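Local coordinates for protein antisigma-factor antagonist STAS (PDB 3LKL) that probably transports sulfate or related anions across the membrane, this chain being its C-terminal STAS domain, a likely regulatory module, at residues A[37-51]-A[67-81]. Residues are numbered along the deposited sequence; the frame is centred on the assembly and turned at random.
Sequences FDFREPLERVTIDVS and AVLKFRREGAEVRIV
Phe37 and Phe39, in the loop leading to strand 45-50, pack on Phe71 of the connecting helix of a right-handed beta-alpha-beta crossover, the unit in which the STAS fold sets parallel strands 45-50 and 77-81 side by side; the example illustrates how one helix aromatic can join a preceding loop to the sheet. CD1 of Phe37 lies in the plane of the Phe71 ring, at its edge, 3.8 Å from CE2. Phe39 comes edge-to-face: with its CG anti to the carbonyl carbon (chi1 -75°), the ring is carried to Phe71, CE1 lying 3.5 Å from Phe71 CE2. One face of the Phe39 ring carries Lys70 CG in a CH-pi contact; Phe37 CB lies over the opposite face. Lys70 NZ runs on to a salt bridge with Glu74. Six backbone bonds then alternate between the strands, from Glu77 N to Glu44 O through to Val50 N to Val81 O, while the Glu44 carboxylate makes a salt bridge with Arg15. Val46 covers the face of Phe71 opposite Phe39, its CG1 standing 4.0 Å from the ring centroid. An alanine in place of Phe71 would probably open a gap between Val46 and Phe39 and leave the Phe39 ring freer to turn. Ile48 extends this apolar layer, CD1 lying 4.2 Å from Val68 CG2. Asp49 OD1 accepts from Ser51 N, an Asx turn, and also, on its syn lone pair, from Ser51 OG at 2.6 Å.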
loop_
_atom_site.group_PDB
_atom_site.type_symbol
_atom_site.label_atom_id
_atom_site.label_comp_id
_atom_site.label_asym_id
_atom_site.label_seq_id
_atom_site.Cartn_x
_atom_site.Cartn_y
_atom_site.Cartn_z
ATOM N N PHE A 37 -7.226 -8.099 -13.921
ATOM C CA PHE A 37 -8.657 -8.239 -13.917
ATOM C C PHE A 37 -9.093 -8.957 -15.190
ATOM O O PHE A 37 -8.533 -8.681 -16.278
ATOM C CB PHE A 37 -9.268 -6.863 -13.961
ATOM C CG PHE A 37 -8.951 -6.025 -12.754
ATOM C CD1 PHE A 37 -9.477 -6.352 -11.517
ATOM C CD2 PHE A 37 -8.112 -4.944 -12.844
ATOM C CE1 PHE A 37 -9.190 -5.615 -10.403
ATOM C CE2 PHE A 37 -7.844 -4.143 -11.725
ATOM C CZ PHE A 37 -8.356 -4.505 -10.491
ATOM N N ASP A 38 -10.054 -9.848 -15.041
ATOM C CA ASP A 38 -10.735 -10.498 -16.170
ATOM C C ASP A 38 -12.083 -9.805 -16.387
ATOM O O ASP A 38 -13.135 -10.124 -15.804
ATOM C CB ASP A 38 -10.863 -11.958 -15.896
ATOM C CG ASP A 38 -11.527 -12.726 -17.009
ATOM O OD1 ASP A 38 -11.766 -12.159 -18.118
ATOM O OD2 ASP A 38 -11.826 -13.916 -16.719
ATOM N N PHE A 39 -11.994 -8.786 -17.219
ATOM C CA PHE A 39 -13.087 -7.873 -17.439
ATOM C C PHE A 39 -14.341 -8.490 -18.015
ATOM O O PHE A 39 -15.481 -8.072 -17.643
ATOM C CB PHE A 39 -12.611 -6.678 -18.241
ATOM C CG PHE A 39 -11.793 -5.722 -17.433
ATOM C CD1 PHE A 39 -12.324 -5.170 -16.271
ATOM C CD2 PHE A 39 -10.525 -5.378 -17.803
ATOM C CE1 PHE A 39 -11.625 -4.332 -15.520
ATOM C CE2 PHE A 39 -9.783 -4.490 -17.065
ATOM C CZ PHE A 39 -10.334 -3.950 -15.902
ATOM N N ARG A 40 -14.196 -9.548 -18.797
ATOM C CA ARG A 40 -15.380 -10.071 -19.443
ATOM C C ARG A 40 -15.844 -11.361 -18.806
ATOM O O ARG A 40 -16.630 -12.065 -19.393
ATOM C CB ARG A 40 -15.119 -10.241 -20.922
ATOM C CG ARG A 40 -14.710 -8.888 -21.658
ATOM C CD ARG A 40 -13.915 -9.139 -22.965
ATOM N NE ARG A 40 -12.861 -10.124 -22.661
ATOM C CZ ARG A 40 -11.778 -10.384 -23.383
ATOM N NH1 ARG A 40 -11.493 -9.717 -24.511
ATOM N NH2 ARG A 40 -10.957 -11.336 -22.935
ATOM N N GLU A 41 -15.366 -11.669 -17.622
ATOM C CA GLU A 41 -15.887 -12.767 -16.886
ATOM C C GLU A 41 -17.271 -12.403 -16.461
ATOM O O GLU A 41 -17.506 -11.342 -16.001
ATOM C CB GLU A 41 -15.022 -13.081 -15.684
ATOM C CG GLU A 41 -15.638 -14.065 -14.723
ATOM C CD GLU A 41 -14.837 -14.325 -13.486
ATOM O OE1 GLU A 41 -13.938 -13.590 -13.150
ATOM O OE2 GLU A 41 -15.138 -15.279 -12.828
ATOM N N PRO A 42 -18.206 -13.299 -16.615
ATOM C CA PRO A 42 -19.564 -12.963 -16.280
ATOM C C PRO A 42 -19.728 -12.959 -14.785
ATOM O O PRO A 42 -19.490 -13.942 -14.160
ATOM C CB PRO A 42 -20.345 -14.084 -16.925
ATOM C CG PRO A 42 -19.428 -15.182 -16.984
ATOM C CD PRO A 42 -18.140 -14.596 -17.281
ATOM N N LEU A 43 -20.107 -11.827 -14.229
ATOM C CA LEU A 43 -20.283 -11.738 -12.826
ATOM C C LEU A 43 -21.387 -10.814 -12.518
ATOM O O LEU A 43 -21.563 -9.814 -13.133
ATOM C CB LEU A 43 -19.018 -11.214 -12.160
ATOM C CG LEU A 43 -17.709 -11.977 -12.225
ATOM C CD1 LEU A 43 -16.566 -11.096 -11.839
ATOM C CD2 LEU A 43 -17.727 -13.155 -11.381
ATOM N N GLU A 44 -22.117 -11.134 -11.502
ATOM C CA GLU A 44 -23.057 -10.157 -10.943
ATOM C C GLU A 44 -22.430 -9.038 -10.061
ATOM O O GLU A 44 -22.916 -7.902 -10.005
ATOM C CB GLU A 44 -24.085 -10.918 -10.088
ATOM C CG GLU A 44 -24.954 -11.848 -10.859
ATOM C CD GLU A 44 -26.077 -12.422 -9.982
ATOM O OE1 GLU A 44 -25.954 -12.391 -8.712
ATOM O OE2 GLU A 44 -27.093 -12.861 -10.581
ATOM N N ARG A 45 -21.382 -9.383 -9.323
ATOM C CA ARG A 45 -20.737 -8.476 -8.332
ATOM C C ARG A 45 -19.280 -8.652 -8.401
ATOM O O ARG A 45 -18.787 -9.803 -8.365
ATOM C CB ARG A 45 -21.082 -8.900 -6.920
ATOM C CG ARG A 45 -22.359 -8.414 -6.402
ATOM C CD ARG A 45 -22.784 -9.207 -5.161
ATOM N NE ARG A 45 -24.222 -9.021 -4.891
ATOM C CZ ARG A 45 -24.896 -9.600 -3.885
ATOM N NH1 ARG A 45 -24.288 -10.425 -3.021
ATOM N NH2 ARG A 45 -26.200 -9.352 -3.729
ATOM N N VAL A 46 -18.574 -7.522 -8.438
ATOM C CA VAL A 46 -17.129 -7.434 -8.272
ATOM C C VAL A 46 -16.730 -6.508 -7.092
ATOM O O VAL A 46 -17.258 -5.414 -7.012
ATOM C CB VAL A 46 -16.464 -6.938 -9.584
ATOM C CG1 VAL A 46 -14.972 -7.077 -9.442
ATOM C CG2 VAL A 46 -16.956 -7.790 -10.762
ATOM N N THR A 47 -15.787 -6.946 -6.209
ATOM C CA THR A 47 -15.177 -6.098 -5.240
ATOM C C THR A 47 -13.745 -5.948 -5.544
ATOM O O THR A 47 -13.055 -6.935 -5.789
ATOM C CB THR A 47 -15.376 -6.658 -3.818
ATOM O OG1 THR A 47 -16.776 -6.733 -3.598
ATOM C CG2 THR A 47 -14.780 -5.728 -2.750
ATOM N N ILE A 48 -13.289 -4.698 -5.641
ATOM C CA ILE A 48 -11.873 -4.377 -5.716
ATOM C C ILE A 48 -11.466 -3.846 -4.346
ATOM O O ILE A 48 -11.870 -2.747 -3.978
ATOM C CB ILE A 48 -11.636 -3.384 -6.862
ATOM C CG1 ILE A 48 -12.259 -3.953 -8.166
ATOM C CG2 ILE A 48 -10.158 -3.084 -7.104
ATOM C CD1 ILE A 48 -12.137 -2.948 -9.292
ATOM N N ASP A 49 -10.709 -4.623 -3.613
ATOM C CA ASP A 49 -10.258 -4.256 -2.296
ATOM C C ASP A 49 -8.842 -3.724 -2.358
ATOM O O ASP A 49 -7.923 -4.448 -2.558
ATOM C CB ASP A 49 -10.382 -5.462 -1.381
ATOM C CG ASP A 49 -9.911 -5.212 0.030
ATOM O OD1 ASP A 49 -9.315 -4.221 0.340
ATOM O OD2 ASP A 49 -10.136 -6.047 0.855
ATOM N N VAL A 50 -8.705 -2.429 -2.200
ATOM C CA VAL A 50 -7.404 -1.785 -2.232
ATOM C C VAL A 50 -6.868 -1.415 -0.796
ATOM O O VAL A 50 -5.878 -0.647 -0.699
ATOM C CB VAL A 50 -7.444 -0.528 -3.123
ATOM C CG1 VAL A 50 -7.669 -0.933 -4.577
ATOM C CG2 VAL A 50 -8.554 0.457 -2.672
ATOM N N SER A 51 -7.505 -1.949 0.267
ATOM C CA SER A 51 -7.151 -1.647 1.664
ATOM C C SER A 51 -5.689 -1.894 2.011
ATOM O O SER A 51 -5.122 -1.111 2.793
ATOM C CB SER A 51 -8.094 -2.306 2.688
ATOM O OG SER A 51 -8.121 -3.725 2.561
ATOM N N ALA A 67 -11.075 0.651 -14.428
ATOM C CA ALA A 67 -11.386 -0.730 -14.056
ATOM C C ALA A 67 -12.862 -0.788 -13.599
ATOM O O ALA A 67 -13.634 -1.602 -14.082
ATOM C CB ALA A 67 -10.365 -1.277 -12.888
ATOM N N VAL A 68 -13.257 0.102 -12.667
ATOM C CA VAL A 68 -14.628 0.160 -12.160
ATOM C C VAL A 68 -15.625 0.345 -13.326
ATOM O O VAL A 68 -16.601 -0.405 -13.454
ATOM C CB VAL A 68 -14.764 1.251 -11.076
ATOM C CG1 VAL A 68 -16.302 1.547 -10.777
ATOM C CG2 VAL A 68 -13.879 0.826 -9.838
ATOM N N LEU A 69 -15.334 1.263 -14.233
ATOM C CA LEU A 69 -16.290 1.529 -15.314
ATOM C C LEU A 69 -16.364 0.344 -16.296
ATOM O O LEU A 69 -17.441 0.023 -16.810
ATOM C CB LEU A 69 -15.919 2.855 -16.054
ATOM C CG LEU A 69 -16.196 4.141 -15.236
ATOM C CD1 LEU A 69 -15.195 5.323 -15.609
ATOM C CD2 LEU A 69 -17.669 4.545 -15.358
ATOM N N LYS A 70 -15.232 -0.309 -16.534
ATOM C CA LYS A 70 -15.187 -1.433 -17.439
ATOM C C LYS A 70 -16.050 -2.587 -16.821
ATOM O O LYS A 70 -16.890 -3.147 -17.538
ATOM C CB LYS A 70 -13.766 -1.782 -17.727
ATOM C CG LYS A 70 -13.463 -2.889 -18.765
ATOM C CD LYS A 70 -14.287 -2.879 -20.115
ATOM C CE LYS A 70 -13.704 -3.926 -21.159
ATOM N NZ LYS A 70 -14.735 -4.809 -21.889
ATOM N N PHE A 71 -15.948 -2.849 -15.512
ATOM C CA PHE A 71 -16.737 -3.952 -14.915
ATOM C C PHE A 71 -18.184 -3.616 -15.010
ATOM O O PHE A 71 -18.981 -4.458 -15.447
ATOM C CB PHE A 71 -16.432 -4.247 -13.491
ATOM C CG PHE A 71 -15.291 -5.172 -13.314
ATOM C CD1 PHE A 71 -15.350 -6.490 -13.790
ATOM C CD2 PHE A 71 -14.138 -4.729 -12.778
ATOM C CE1 PHE A 71 -14.305 -7.323 -13.627
ATOM C CE2 PHE A 71 -13.068 -5.572 -12.615
ATOM C CZ PHE A 71 -13.161 -6.882 -13.001
ATOM N N ARG A 72 -18.543 -2.378 -14.740
ATOM C CA ARG A 72 -19.920 -1.954 -14.829
ATOM C C ARG A 72 -20.543 -2.135 -16.182
ATOM O O ARG A 72 -21.627 -2.536 -16.290
ATOM C CB ARG A 72 -20.052 -0.511 -14.439
ATOM C CG ARG A 72 -19.979 -0.302 -13.016
ATOM C CD ARG A 72 -20.599 0.992 -12.687
ATOM N NE ARG A 72 -20.190 1.403 -11.376
ATOM C CZ ARG A 72 -20.073 2.646 -10.968
ATOM N NH1 ARG A 72 -20.337 3.663 -11.778
ATOM N NH2 ARG A 72 -19.677 2.844 -9.748
ATOM N N ARG A 73 -19.789 -1.808 -17.192
ATOM C CA ARG A 73 -20.178 -1.887 -18.556
ATOM C C ARG A 73 -20.509 -3.311 -18.881
ATOM O O ARG A 73 -21.415 -3.552 -19.610
ATOM C CB ARG A 73 -19.045 -1.418 -19.437
ATOM C CG ARG A 73 -19.446 -0.685 -20.643
ATOM C CD ARG A 73 -18.644 0.581 -20.875
ATOM N NE ARG A 73 -17.230 0.316 -20.927
ATOM C CZ ARG A 73 -16.309 1.079 -20.377
ATOM N NH1 ARG A 73 -15.051 0.740 -20.461
ATOM N NH2 ARG A 73 -16.660 2.182 -19.775
ATOM N N GLU A 74 -19.773 -4.244 -18.313
ATOM C CA GLU A 74 -20.031 -5.704 -18.549
ATOM C C GLU A 74 -21.173 -6.284 -17.747
ATOM O O GLU A 74 -21.454 -7.504 -17.802
ATOM C CB GLU A 74 -18.753 -6.532 -18.324
ATOM C CG GLU A 74 -17.582 -6.104 -19.269
ATOM C CD GLU A 74 -17.834 -6.512 -20.721
ATOM O OE1 GLU A 74 -18.308 -7.676 -20.917
ATOM O OE2 GLU A 74 -17.572 -5.680 -21.641
ATOM N N GLY A 75 -21.862 -5.434 -16.995
ATOM C CA GLY A 75 -23.031 -5.857 -16.262
ATOM C C GLY A 75 -22.808 -6.085 -14.768
ATOM O O GLY A 75 -23.773 -6.349 -14.058
ATOM N N ALA A 76 -21.565 -5.937 -14.272
ATOM C CA ALA A 76 -21.291 -6.164 -12.858
ATOM C C ALA A 76 -21.614 -4.931 -12.031
ATOM O O ALA A 76 -21.398 -3.819 -12.454
ATOM C CB ALA A 76 -19.843 -6.606 -12.606
ATOM N N GLU A 77 -22.150 -5.181 -10.843
ATOM C CA GLU A 77 -22.203 -4.240 -9.783
ATOM C C GLU A 77 -20.830 -4.227 -9.070
ATOM O O GLU A 77 -20.260 -5.299 -8.721
ATOM C CB GLU A 77 -23.316 -4.678 -8.888
ATOM C CG GLU A 77 -23.769 -3.747 -7.895
ATOM C CD GLU A 77 -24.893 -4.395 -7.095
ATOM O OE1 GLU A 77 -24.568 -5.212 -6.170
ATOM O OE2 GLU A 77 -26.087 -4.127 -7.446
ATOM N N VAL A 78 -20.254 -3.027 -8.917
ATOM C CA VAL A 78 -18.865 -2.907 -8.494
ATOM C C VAL A 78 -18.773 -2.129 -7.181
ATOM O O VAL A 78 -19.415 -1.150 -7.032
ATOM C CB VAL A 78 -18.007 -2.258 -9.593
ATOM C CG1 VAL A 78 -16.495 -2.439 -9.276
ATOM C CG2 VAL A 78 -18.259 -2.918 -10.929
ATOM N N ARG A 79 -17.986 -2.643 -6.237
ATOM C CA ARG A 79 -17.660 -1.987 -4.991
ATOM C C ARG A 79 -16.151 -1.869 -4.836
ATOM O O ARG A 79 -15.424 -2.794 -5.167
ATOM C CB ARG A 79 -18.107 -2.873 -3.836
ATOM C CG ARG A 79 -19.410 -2.549 -3.323
ATOM C CD ARG A 79 -19.268 -2.281 -1.740
ATOM N NE ARG A 79 -19.114 -3.522 -0.976
ATOM C CZ ARG A 79 -18.971 -3.616 0.346
ATOM N NH1 ARG A 79 -18.883 -2.530 1.127
ATOM N NH2 ARG A 79 -18.897 -4.827 0.892
ATOM N N ILE A 80 -15.702 -0.783 -4.242
ATOM C CA ILE A 80 -14.304 -0.580 -3.926
ATOM C C ILE A 80 -14.278 -0.634 -2.425
ATOM O O ILE A 80 -15.074 -0.003 -1.782
ATOM C CB ILE A 80 -13.782 0.760 -4.495
ATOM C CG1 ILE A 80 -13.817 0.709 -6.012
ATOM C CG2 ILE A 80 -12.254 1.026 -4.118
ATOM C CD1 ILE A 80 -13.162 1.969 -6.646
ATOM N N VAL A 81 -13.373 -1.365 -1.882
ATOM C CA VAL A 81 -13.235 -1.408 -0.490
ATOM C C VAL A 81 -11.858 -0.891 -0.180
ATOM O O VAL A 81 -10.930 -1.262 -0.807
ATOM C CB VAL A 81 -13.408 -2.827 -0.064
ATOM C CG1 VAL A 81 -12.825 -3.068 1.260
ATOM C CG2 VAL A 81 -14.817 -3.186 -0.111
HETATM O O HOH W 1 -20.365 -9.177 -15.868
#